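Long-range contacts in Abbfa_003403 (Acinetobacter baumannii, PDB 4ZXH), which is a four-domain nonribosomal peptide synthetase that probably activates an amino acid, carries it on a phosphopantetheine arm, condenses it and releases the product through a thioesterase: residues 17-22 against 82-87; 984-989 against 1012-1017. One frame throughout, in Å; residues are numbered along the deposited sequence.

Interaction 1 of 2, residues 17-22 against 82-87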
ATOM      1  N   HIS A  17      23.283 -24.115  18.283  1.00 38.20           N
ATOM      2  CA  HIS A  17      23.871 -22.783  18.393  1.00 38.72           C
ATOM      3  C   HIS A  17      22.892 -21.656  18.064  1.00 44.66           C
ATOM      4  O   HIS A  17      21.766 -21.894  17.609  1.00 38.44           O
ATOM      5  CB  HIS A  17      25.086 -22.690  17.485  1.00 39.94           C
ATOM      6  CG  HIS A  17      26.023 -23.838  17.647  1.00 45.04           C
ATOM      7  ND1 HIS A  17      26.927 -23.918  18.685  1.00 48.58           N
ATOM      8  CD2 HIS A  17      26.157 -24.985  16.940  1.00 44.93           C
ATOM      9  CE1 HIS A  17      27.600 -25.052  18.591  1.00 51.94           C
ATOM     10  NE2 HIS A  17      27.154 -25.717  17.540  1.00 50.41           N
ATOM     11  N   ALA A  18      23.329 -20.428  18.319  1.00 42.37           N
ATOM     12  CA  ALA A  18      22.572 -19.256  17.930  1.00 35.65           C
ATOM     13  C   ALA A  18      22.807 -18.959  16.454  1.00 40.65           C
ATOM     14  O   ALA A  18      23.775 -19.446  15.873  1.00 43.98           O
ATOM     15  CB  ALA A  18      22.968 -18.080  18.777  1.00 33.65           C
ATOM     16  N   ILE A  19      21.921 -18.177  15.838  1.00 40.69           N
ATOM     17  CA  ILE A  19      22.230 -17.613  14.525  1.00 32.73           C
ATOM     18  C   ILE A  19      22.826 -16.238  14.774  1.00 34.47           C
ATOM     19  O   ILE A  19      22.694 -15.684  15.873  1.00 36.15           O
ATOM     20  CB  ILE A  19      21.000 -17.501  13.595  1.00 30.03           C
ATOM     21  CG1 ILE A  19      19.950 -16.569  14.185  1.00 35.90           C
ATOM     22  CG2 ILE A  19      20.350 -18.843  13.379  1.00 30.79           C
ATOM     23  CD1 ILE A  19      18.876 -16.167  13.172  1.00 35.65           C
ATOM     24  N   SER A  20      23.507 -15.705  13.768  1.00 35.00           N
ATOM     25  CA  SER A  20      24.087 -14.367  13.839  1.00 35.57           C
ATOM     26  C   SER A  20      23.055 -13.325  13.463  1.00 33.86           C
ATOM     27  O   SER A  20      22.050 -13.652  12.833  1.00 36.88           O
ATOM     28  CB  SER A  20      25.266 -14.252  12.894  1.00 37.62           C
ATOM     29  OG  SER A  20      24.798 -14.351  11.559  1.00 48.46           O
ATOM     30  N   SER A  21      23.310 -12.070  13.804  1.00 32.18           N
ATOM     31  CA  SER A  21      22.431 -10.990  13.345  1.00 35.98           C
ATOM     32  C   SER A  21      22.428 -10.812  11.813  1.00 40.27           C
ATOM     33  O   SER A  21      21.425 -10.363  11.234  1.00 44.16           O
ATOM     34  CB  SER A  21      22.816  -9.681  14.021  1.00 47.60           C
ATOM     35  OG  SER A  21      22.473  -9.715  15.401  1.00 65.87           O
ATOM     36  N   GLU A  22      23.530 -11.182  11.158  1.00 37.58           N
ATOM     37  CA  GLU A  22      23.601 -11.127   9.699  1.00 31.99           C
ATOM     38  C   GLU A  22      22.703 -12.175   9.051  1.00 29.28           C
ATOM     39  O   GLU A  22      22.353 -12.067   7.880  1.00 26.38           O
ATOM     40  CB  GLU A  22      25.030 -11.328   9.219  1.00 36.49           C
ATOM     41  CG  GLU A  22      26.000 -10.238   9.638  1.00 50.03           C
ATOM     42  CD  GLU A  22      26.597 -10.496  11.003  1.00 51.50           C
ATOM     43  OE1 GLU A  22      25.920 -11.147  11.821  1.00 52.00           O
ATOM     44  OE2 GLU A  22      27.759 -10.099  11.238  1.00 52.86           O
ATOM     45  N   ILE A  82      15.617 -18.275  17.457  1.00 52.85           N
ATOM     46  CA  ILE A  82      16.056 -19.032  16.295  1.00 35.26           C
ATOM     47  C   ILE A  82      17.395 -19.704  16.559  1.00 40.86           C
ATOM     48  O   ILE A  82      18.303 -19.096  17.125  1.00 45.90           O
ATOM     49  CB  ILE A  82      16.160 -18.116  15.078  1.00 31.77           C
ATOM     50  CG1 ILE A  82      14.859 -17.319  14.936  1.00 39.93           C
ATOM     51  CG2 ILE A  82      16.427 -18.914  13.800  1.00 32.23           C
ATOM     52  CD1 ILE A  82      14.975 -16.051  14.072  1.00 38.27           C
ATOM     53  N   GLU A  83      17.515 -20.969  16.161  1.00 46.88           N
ATOM     54  CA  GLU A  83      18.747 -21.735  16.381  1.00 45.33           C
ATOM     55  C   GLU A  83      19.392 -22.217  15.071  1.00 41.78           C
ATOM     56  O   GLU A  83      18.742 -22.270  14.030  1.00 46.69           O
ATOM     57  CB  GLU A  83      18.462 -22.940  17.283  1.00 43.99           C
ATOM     58  CG  GLU A  83      18.389 -22.633  18.775  1.00 54.48           C
ATOM     59  CD  GLU A  83      18.135 -23.881  19.621  1.00 66.63           C
ATOM     60  OE1 GLU A  83      17.382 -24.761  19.150  1.00 66.80           O
ATOM     61  OE2 GLU A  83      18.703 -23.991  20.740  1.00 71.12           O
ATOM     62  N   GLN A  84      20.678 -22.542  15.137  1.00 41.03           N
ATOM     63  CA  GLN A  84      21.366 -23.340  14.112  1.00 33.49           C
ATOM     64  C   GLN A  84      21.664 -24.706  14.688  1.00 34.57           C
ATOM     65  O   GLN A  84      22.294 -24.814  15.747  1.00 37.05           O
ATOM     66  CB  GLN A  84      22.690 -22.710  13.682  1.00 28.62           C
ATOM     67  CG  GLN A  84      22.583 -21.519  12.797  1.00 29.61           C
ATOM     68  CD  GLN A  84      23.942 -20.981  12.407  1.00 30.94           C
ATOM     69  OE1 GLN A  84      24.286 -20.951  11.232  1.00 29.47           O
ATOM     70  NE2 GLN A  84      24.717 -20.537  13.394  1.00 32.38           N
ATOM     71  N   LEU A  85      21.239 -25.755  14.005  1.00 37.60           N
ATOM     72  CA  LEU A  85      21.607 -27.099  14.430  1.00 31.75           C
ATOM     73  C   LEU A  85      22.632 -27.700  13.457  1.00 38.36           C
ATOM     74  O   LEU A  85      22.443 -27.650  12.236  1.00 36.54           O
ATOM     75  CB  LEU A  85      20.373 -27.990  14.512  1.00 32.40           C
ATOM     76  CG  LEU A  85      19.131 -27.534  15.280  1.00 40.27           C
ATOM     77  CD1 LEU A  85      18.111 -28.661  15.325  1.00 33.97           C
ATOM     78  CD2 LEU A  85      19.470 -27.048  16.692  1.00 34.38           C
ATOM     79  N   ILE A  86      23.719 -28.253  13.991  1.00 39.40           N
ATOM     80  CA  ILE A  86      24.621 -29.068  13.181  1.00 32.36           C
ATOM     81  C   ILE A  86      24.235 -30.543  13.284  1.00 39.97           C
ATOM     82  O   ILE A  86      24.427 -31.170  14.317  1.00 51.03           O
ATOM     83  CB  ILE A  86      26.094 -28.900  13.597  1.00 34.35           C
ATOM     84  CG1 ILE A  86      26.596 -27.483  13.295  1.00 32.01           C
ATOM     85  CG2 ILE A  86      26.952 -29.888  12.840  1.00 33.42           C
ATOM     86  CD1 ILE A  86      27.907 -27.143  13.970  1.00 33.15           C
ATOM     87  N   TRP A  87      23.666 -31.084  12.211  1.00 39.09           N
ATOM     88  CA  TRP A  87      23.312 -32.498  12.146  1.00 38.93           C
ATOM     89  C   TRP A  87      24.546 -33.350  11.877  1.00 43.69           C
ATOM     90  O   TRP A  87      25.431 -32.929  11.147  1.00 49.09           O
ATOM     91  CB  TRP A  87      22.274 -32.731  11.051  1.00 36.65           C
ATOM     92  CG  TRP A  87      20.988 -32.050  11.314  1.00 37.03           C
ATOM     93  CD1 TRP A  87      20.646 -30.778  10.963  1.00 33.83           C
ATOM     94  CD2 TRP A  87      19.858 -32.596  11.997  1.00 33.70           C
ATOM     95  NE1 TRP A  87      19.364 -30.500  11.385  1.00 35.05           N
ATOM     96  CE2 TRP A  87      18.863 -31.602  12.026  1.00 32.81           C
ATOM     97  CE3 TRP A  87      19.588 -33.835  12.585  1.00 41.39           C
ATOM     98  CZ2 TRP A  87      17.621 -31.806  12.614  1.00 38.39           C
ATOM     99  CZ3 TRP A  87      18.356 -34.032  13.176  1.00 39.86           C
ATOM    100  CH2 TRP A  87      17.386 -33.023  13.186  1.00 35.72           C
TER
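His17 and Gln84 face each other as an antiparallel hydrogen-bonded pair. The two backbone bonds, His17 N to Gln84 O and Gln84 N to His17 O, are each 2.8 Å. A side-chain bond lies beside the pair: the extended chain of Gln84 brings NE2 to 2.9 Å from Ala18 O. This bond is bent, with 143° at the hydrogen, and the donor is tilted 20° from the carbonyl plane. Glutamine suits this place because its amide has two ends, and OE1 accepts from Gln23 of helix 21-32.

Apolar contacts flank these bonds. Ile19 holds CG1 between its backbone N and carbonyl carbon (chi1 62°), which carries CD1 to 3.7 Å from Ile82 CG2, while its other branch, CG2, rests 3.5 Å from Gln84 CG. Ile86 CD1 approaches the His17 ring obliquely, 3.9 Å from NE2.

Polar ends find partners nearby: His17 bonds Ser15 through NE2 and Asp185 through ND1, and Glu83 makes a salt bridge to Arg16.

Together these bonds join an edge strand to the central one in the small three-stranded antiparallel sheet of the condensation domain, 13-18, 81-87 and 73-78.

Interaction 2 of 2, residues 984-989 against 1012-1017; sequences TTFEQI and VKLVNH
Leu1014 packs against Thr985 and Phe986 between the first two long helices of the peptidyl carrier domain, whose fold is the small helical bundle typical of phosphopantetheine-bearing proteins. The short segments run roughly antiparallel, at 142°, and their axes come no nearer than 11.0 Å, so side chains alone bridge the gap.

The inner side is the denser. Leu1014 has CG anti to its backbone N (chi1 172°), which sends its forked end toward the opposite helix: CD2 meets Phe986 CE1 at 3.8 Å, obliquely to the ring, and CD1 touches the methyl CG2 of Thr985. Leucine suits the spot because its two methyls can serve two neighbours, and Leu1031 of helix 1028-1033 also lies against it. Phe986 fills the interior further, its ring edge-to-face with that of Phe1001. Threonine fits the interface by turning CG2 to the partner helix while OG1 bonds back to the carbonyl of Glu981. The same methyl also meets the His1017 ring, which stands obliquely by it with ND1 3.5 Å from Thr985 CG2.

Toward the partly exposed side the contact thins. There the lysine chain of Lys1013 leads its charge away from the other helix, and Ile989 CD1 comes only to 4.4 Å from Lys1013 CB.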
ATOM      1  N   THR A 984      -2.146  -9.923  27.403  1.00 26.61           N
ATOM      2  CA  THR A 984      -1.109 -10.421  28.298  1.00 31.12           C
ATOM      3  C   THR A 984       0.167 -10.824  27.542  1.00 27.83           C
ATOM      4  O   THR A 984       1.272 -10.569  27.999  1.00 23.44           O
ATOM      5  CB  THR A 984      -1.619 -11.597  29.098  1.00 19.55           C
ATOM      6  OG1 THR A 984      -2.648 -11.124  29.959  1.00 50.74           O
ATOM      7  CG2 THR A 984      -0.536 -12.137  29.956  1.00 29.24           C
ATOM      8  N   THR A 985       0.020 -11.410  26.362  1.00 26.31           N
ATOM      9  CA  THR A 985       1.206 -11.822  25.629  1.00 29.23           C
ATOM     10  C   THR A 985       1.946 -10.608  25.059  1.00 29.31           C
ATOM     11  O   THR A 985       3.168 -10.499  25.207  1.00 28.32           O
ATOM     12  CB  THR A 985       0.875 -12.810  24.521  1.00 27.36           C
ATOM     13  OG1 THR A 985       0.317 -13.992  25.107  1.00 43.83           O
ATOM     14  CG2 THR A 985       2.113 -13.226  23.868  1.00 23.04           C
ATOM     15  N   PHE A 986       1.221  -9.679  24.449  1.00 26.03           N
ATOM     16  CA  PHE A 986       1.843  -8.419  24.033  1.00 19.66           C
ATOM     17  C   PHE A 986       2.565  -7.723  25.180  1.00 25.79           C
ATOM     18  O   PHE A 986       3.710  -7.285  24.994  1.00 25.39           O
ATOM     19  CB  PHE A 986       0.827  -7.453  23.460  1.00 23.92           C
ATOM     20  CG  PHE A 986       0.519  -7.678  22.013  1.00 21.03           C
ATOM     21  CD1 PHE A 986       0.434  -8.975  21.501  1.00 16.39           C
ATOM     22  CD2 PHE A 986       0.269  -6.591  21.172  1.00 15.18           C
ATOM     23  CE1 PHE A 986       0.118  -9.192  20.156  1.00 21.78           C
ATOM     24  CE2 PHE A 986      -0.044  -6.792  19.836  1.00 15.48           C
ATOM     25  CZ  PHE A 986      -0.132  -8.094  19.322  1.00 19.17           C
ATOM     26  N   GLU A 987       1.914  -7.621  26.345  1.00 17.02           N
ATOM     27  CA  GLU A 987       2.461  -6.881  27.498  1.00 25.78           C
ATOM     28  C   GLU A 987       3.785  -7.481  27.924  1.00 34.28           C
ATOM     29  O   GLU A 987       4.807  -6.790  28.123  1.00 25.61           O
ATOM     30  CB  GLU A 987       1.507  -6.914  28.696  1.00 24.22           C
ATOM     31  CG  GLU A 987       0.354  -5.908  28.604  1.00 35.33           C
ATOM     32  CD  GLU A 987      -0.682  -6.074  29.727  1.00 54.41           C
ATOM     33  OE1 GLU A 987      -0.503  -6.913  30.654  1.00 61.84           O
ATOM     34  OE2 GLU A 987      -1.695  -5.342  29.675  1.00 55.18           O
ATOM     35  N   GLN A 988       3.752  -8.809  28.013  1.00 35.81           N
ATOM     36  CA  GLN A 988       4.808  -9.571  28.661  1.00 33.32           C
ATOM     37  C   GLN A 988       6.082  -9.565  27.752  1.00 43.02           C
ATOM     38  O   GLN A 988       7.212  -9.332  28.202  1.00 44.83           O
ATOM     39  CB  GLN A 988       4.419 -11.005  28.906  1.00 55.51           C
ATOM     40  CG  GLN A 988       3.806 -11.217  30.126  1.00 78.75           C
ATOM     41  CD  GLN A 988       4.511 -12.227  30.970  1.00 96.98           C
ATOM     42  OE1 GLN A 988       5.315 -13.101  30.545  1.00100.56           O
ATOM     43  NE2 GLN A 988       4.066 -12.250  32.156  1.00112.23           N
ATOM     44  N   ILE A 989       5.860  -9.711  26.445  1.00 28.54           N
ATOM     45  CA  ILE A 989       6.922  -9.812  25.420  1.00 35.76           C
ATOM     46  C   ILE A 989       7.548  -8.430  25.024  1.00 34.39           C
ATOM     47  O   ILE A 989       8.732  -8.322  24.693  1.00 38.56           O
ATOM     48  CB  ILE A 989       6.338 -10.527  24.159  1.00 39.08           C
ATOM     49  CG1 ILE A 989       7.414 -11.003  23.210  1.00 38.69           C
ATOM     50  CG2 ILE A 989       5.462  -9.604  23.384  1.00 46.39           C
ATOM     51  CD1 ILE A 989       8.220 -12.086  23.793  1.00 56.28           C
ATOM     52  N   VAL A1012       8.949 -13.163  15.803  1.00 34.91           N
ATOM     53  CA  VAL A1012       9.167 -14.600  15.693  1.00 34.06           C
ATOM     54  C   VAL A1012       8.918 -15.270  17.039  1.00 35.73           C
ATOM     55  O   VAL A1012       8.282 -16.313  17.106  1.00 34.38           O
ATOM     56  CB  VAL A1012      10.580 -14.940  15.204  1.00 36.74           C
ATOM     57  CG1 VAL A1012      10.877 -16.386  15.482  1.00 23.93           C
ATOM     58  CG2 VAL A1012      10.728 -14.635  13.710  1.00 22.50           C
ATOM     59  N   LYS A1013       9.392 -14.644  18.113  1.00 34.02           N
ATOM     60  CA  LYS A1013       9.183 -15.180  19.448  1.00 30.25           C
ATOM     61  C   LYS A1013       7.706 -15.188  19.786  1.00 35.19           C
ATOM     62  O   LYS A1013       7.182 -16.179  20.284  1.00 39.27           O
ATOM     63  CB  LYS A1013       9.962 -14.374  20.491  1.00 37.47           C
ATOM     64  CG  LYS A1013      11.491 -14.485  20.346  1.00 50.10           C
ATOM     65  CD  LYS A1013      12.208 -13.733  21.472  1.00 58.12           C
ATOM     66  CE  LYS A1013      13.686 -13.456  21.160  1.00 56.57           C
ATOM     67  NZ  LYS A1013      14.543 -14.665  21.174  1.00 59.00           N
ATOM     68  N   LEU A1014       7.035 -14.075  19.509  1.00 37.52           N
ATOM     69  CA  LEU A1014       5.612 -13.950  19.779  1.00 24.64           C
ATOM     70  C   LEU A1014       4.796 -15.063  19.118  1.00 28.82           C
ATOM     71  O   LEU A1014       4.016 -15.757  19.767  1.00 31.51           O
ATOM     72  CB  LEU A1014       5.114 -12.590  19.313  1.00 25.88           C
ATOM     73  CG  LEU A1014       3.593 -12.400  19.363  1.00 36.36           C
ATOM     74  CD1 LEU A1014       3.109 -12.685  20.738  1.00 42.05           C
ATOM     75  CD2 LEU A1014       3.207 -10.992  19.018  1.00 40.98           C
ATOM     76  N   VAL A1015       4.984 -15.229  17.818  1.00 29.33           N
ATOM     77  CA  VAL A1015       4.212 -16.193  17.064  1.00 27.64           C
ATOM     78  C   VAL A1015       4.445 -17.608  17.558  1.00 34.10           C
ATOM     79  O   VAL A1015       3.514 -18.412  17.629  1.00 42.27           O
ATOM     80  CB  VAL A1015       4.538 -16.107  15.580  1.00 32.36           C
ATOM     81  CG1 VAL A1015       4.110 -17.379  14.867  1.00 40.74           C
ATOM     82  CG2 VAL A1015       3.842 -14.880  14.970  1.00 20.37           C
ATOM     83  N   ASN A1016       5.676 -17.914  17.934  1.00 36.09           N
ATOM     84  CA  ASN A1016       5.970 -19.267  18.386  1.00 41.60           C
ATOM     85  C   ASN A1016       5.319 -19.552  19.737  1.00 44.70           C
ATOM     86  O   ASN A1016       4.930 -20.685  20.024  1.00 53.59           O
ATOM     87  CB  ASN A1016       7.480 -19.497  18.425  1.00 47.46           C
ATOM     88  CG  ASN A1016       8.036 -19.901  17.062  1.00 52.49           C
ATOM     89  OD1 ASN A1016       7.956 -21.069  16.676  1.00 70.32           O
ATOM     90  ND2 ASN A1016       8.571 -18.932  16.316  1.00 39.69           N
ATOM     91  N   HIS A1017       5.163 -18.512  20.546  1.00 46.91           N
ATOM     92  CA  HIS A1017       4.418 -18.624  21.790  1.00 37.39           C
ATOM     93  C   HIS A1017       2.919 -18.798  21.519  1.00 38.72           C
ATOM     94  O   HIS A1017       2.284 -19.683  22.086  1.00 38.17           O
ATOM     95  CB  HIS A1017       4.649 -17.401  22.668  1.00 22.53           C
ATOM     96  CG  HIS A1017       3.896 -17.451  23.955  1.00 33.52           C
ATOM     97  ND1 HIS A1017       2.779 -16.677  24.195  1.00 37.17           N
ATOM     98  CD2 HIS A1017       4.080 -18.204  25.064  1.00 31.38           C
ATOM     99  CE1 HIS A1017       2.315 -16.941  25.404  1.00 40.49           C
ATOM    100  NE2 HIS A1017       3.085 -17.866  25.949  1.00 42.94           N
TER

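Overall arrangement
From the N terminus, interaction 1 comes first: strand 13-18 and the turn into helix 21-32 meet strand 81-87, closing a loop of 59 residues within the condensation domain. The chain then passes through the adenylation region before 984-989 pairs with 1012-1017, a tighter closure over 22 residues in the carrier domain. The two loops lie in series, neither nesting nor crossing. Yet they meet in space, with centres about 21 Å apart: Ile82 CG1 packs 4.1 Å from Val1012 CG1, and Val1012 also touches Trp27 and Tyr28 of helix 21-32. Here the carrier lies against the condensation domain, as would suit delivery of the phosphopantetheine arm.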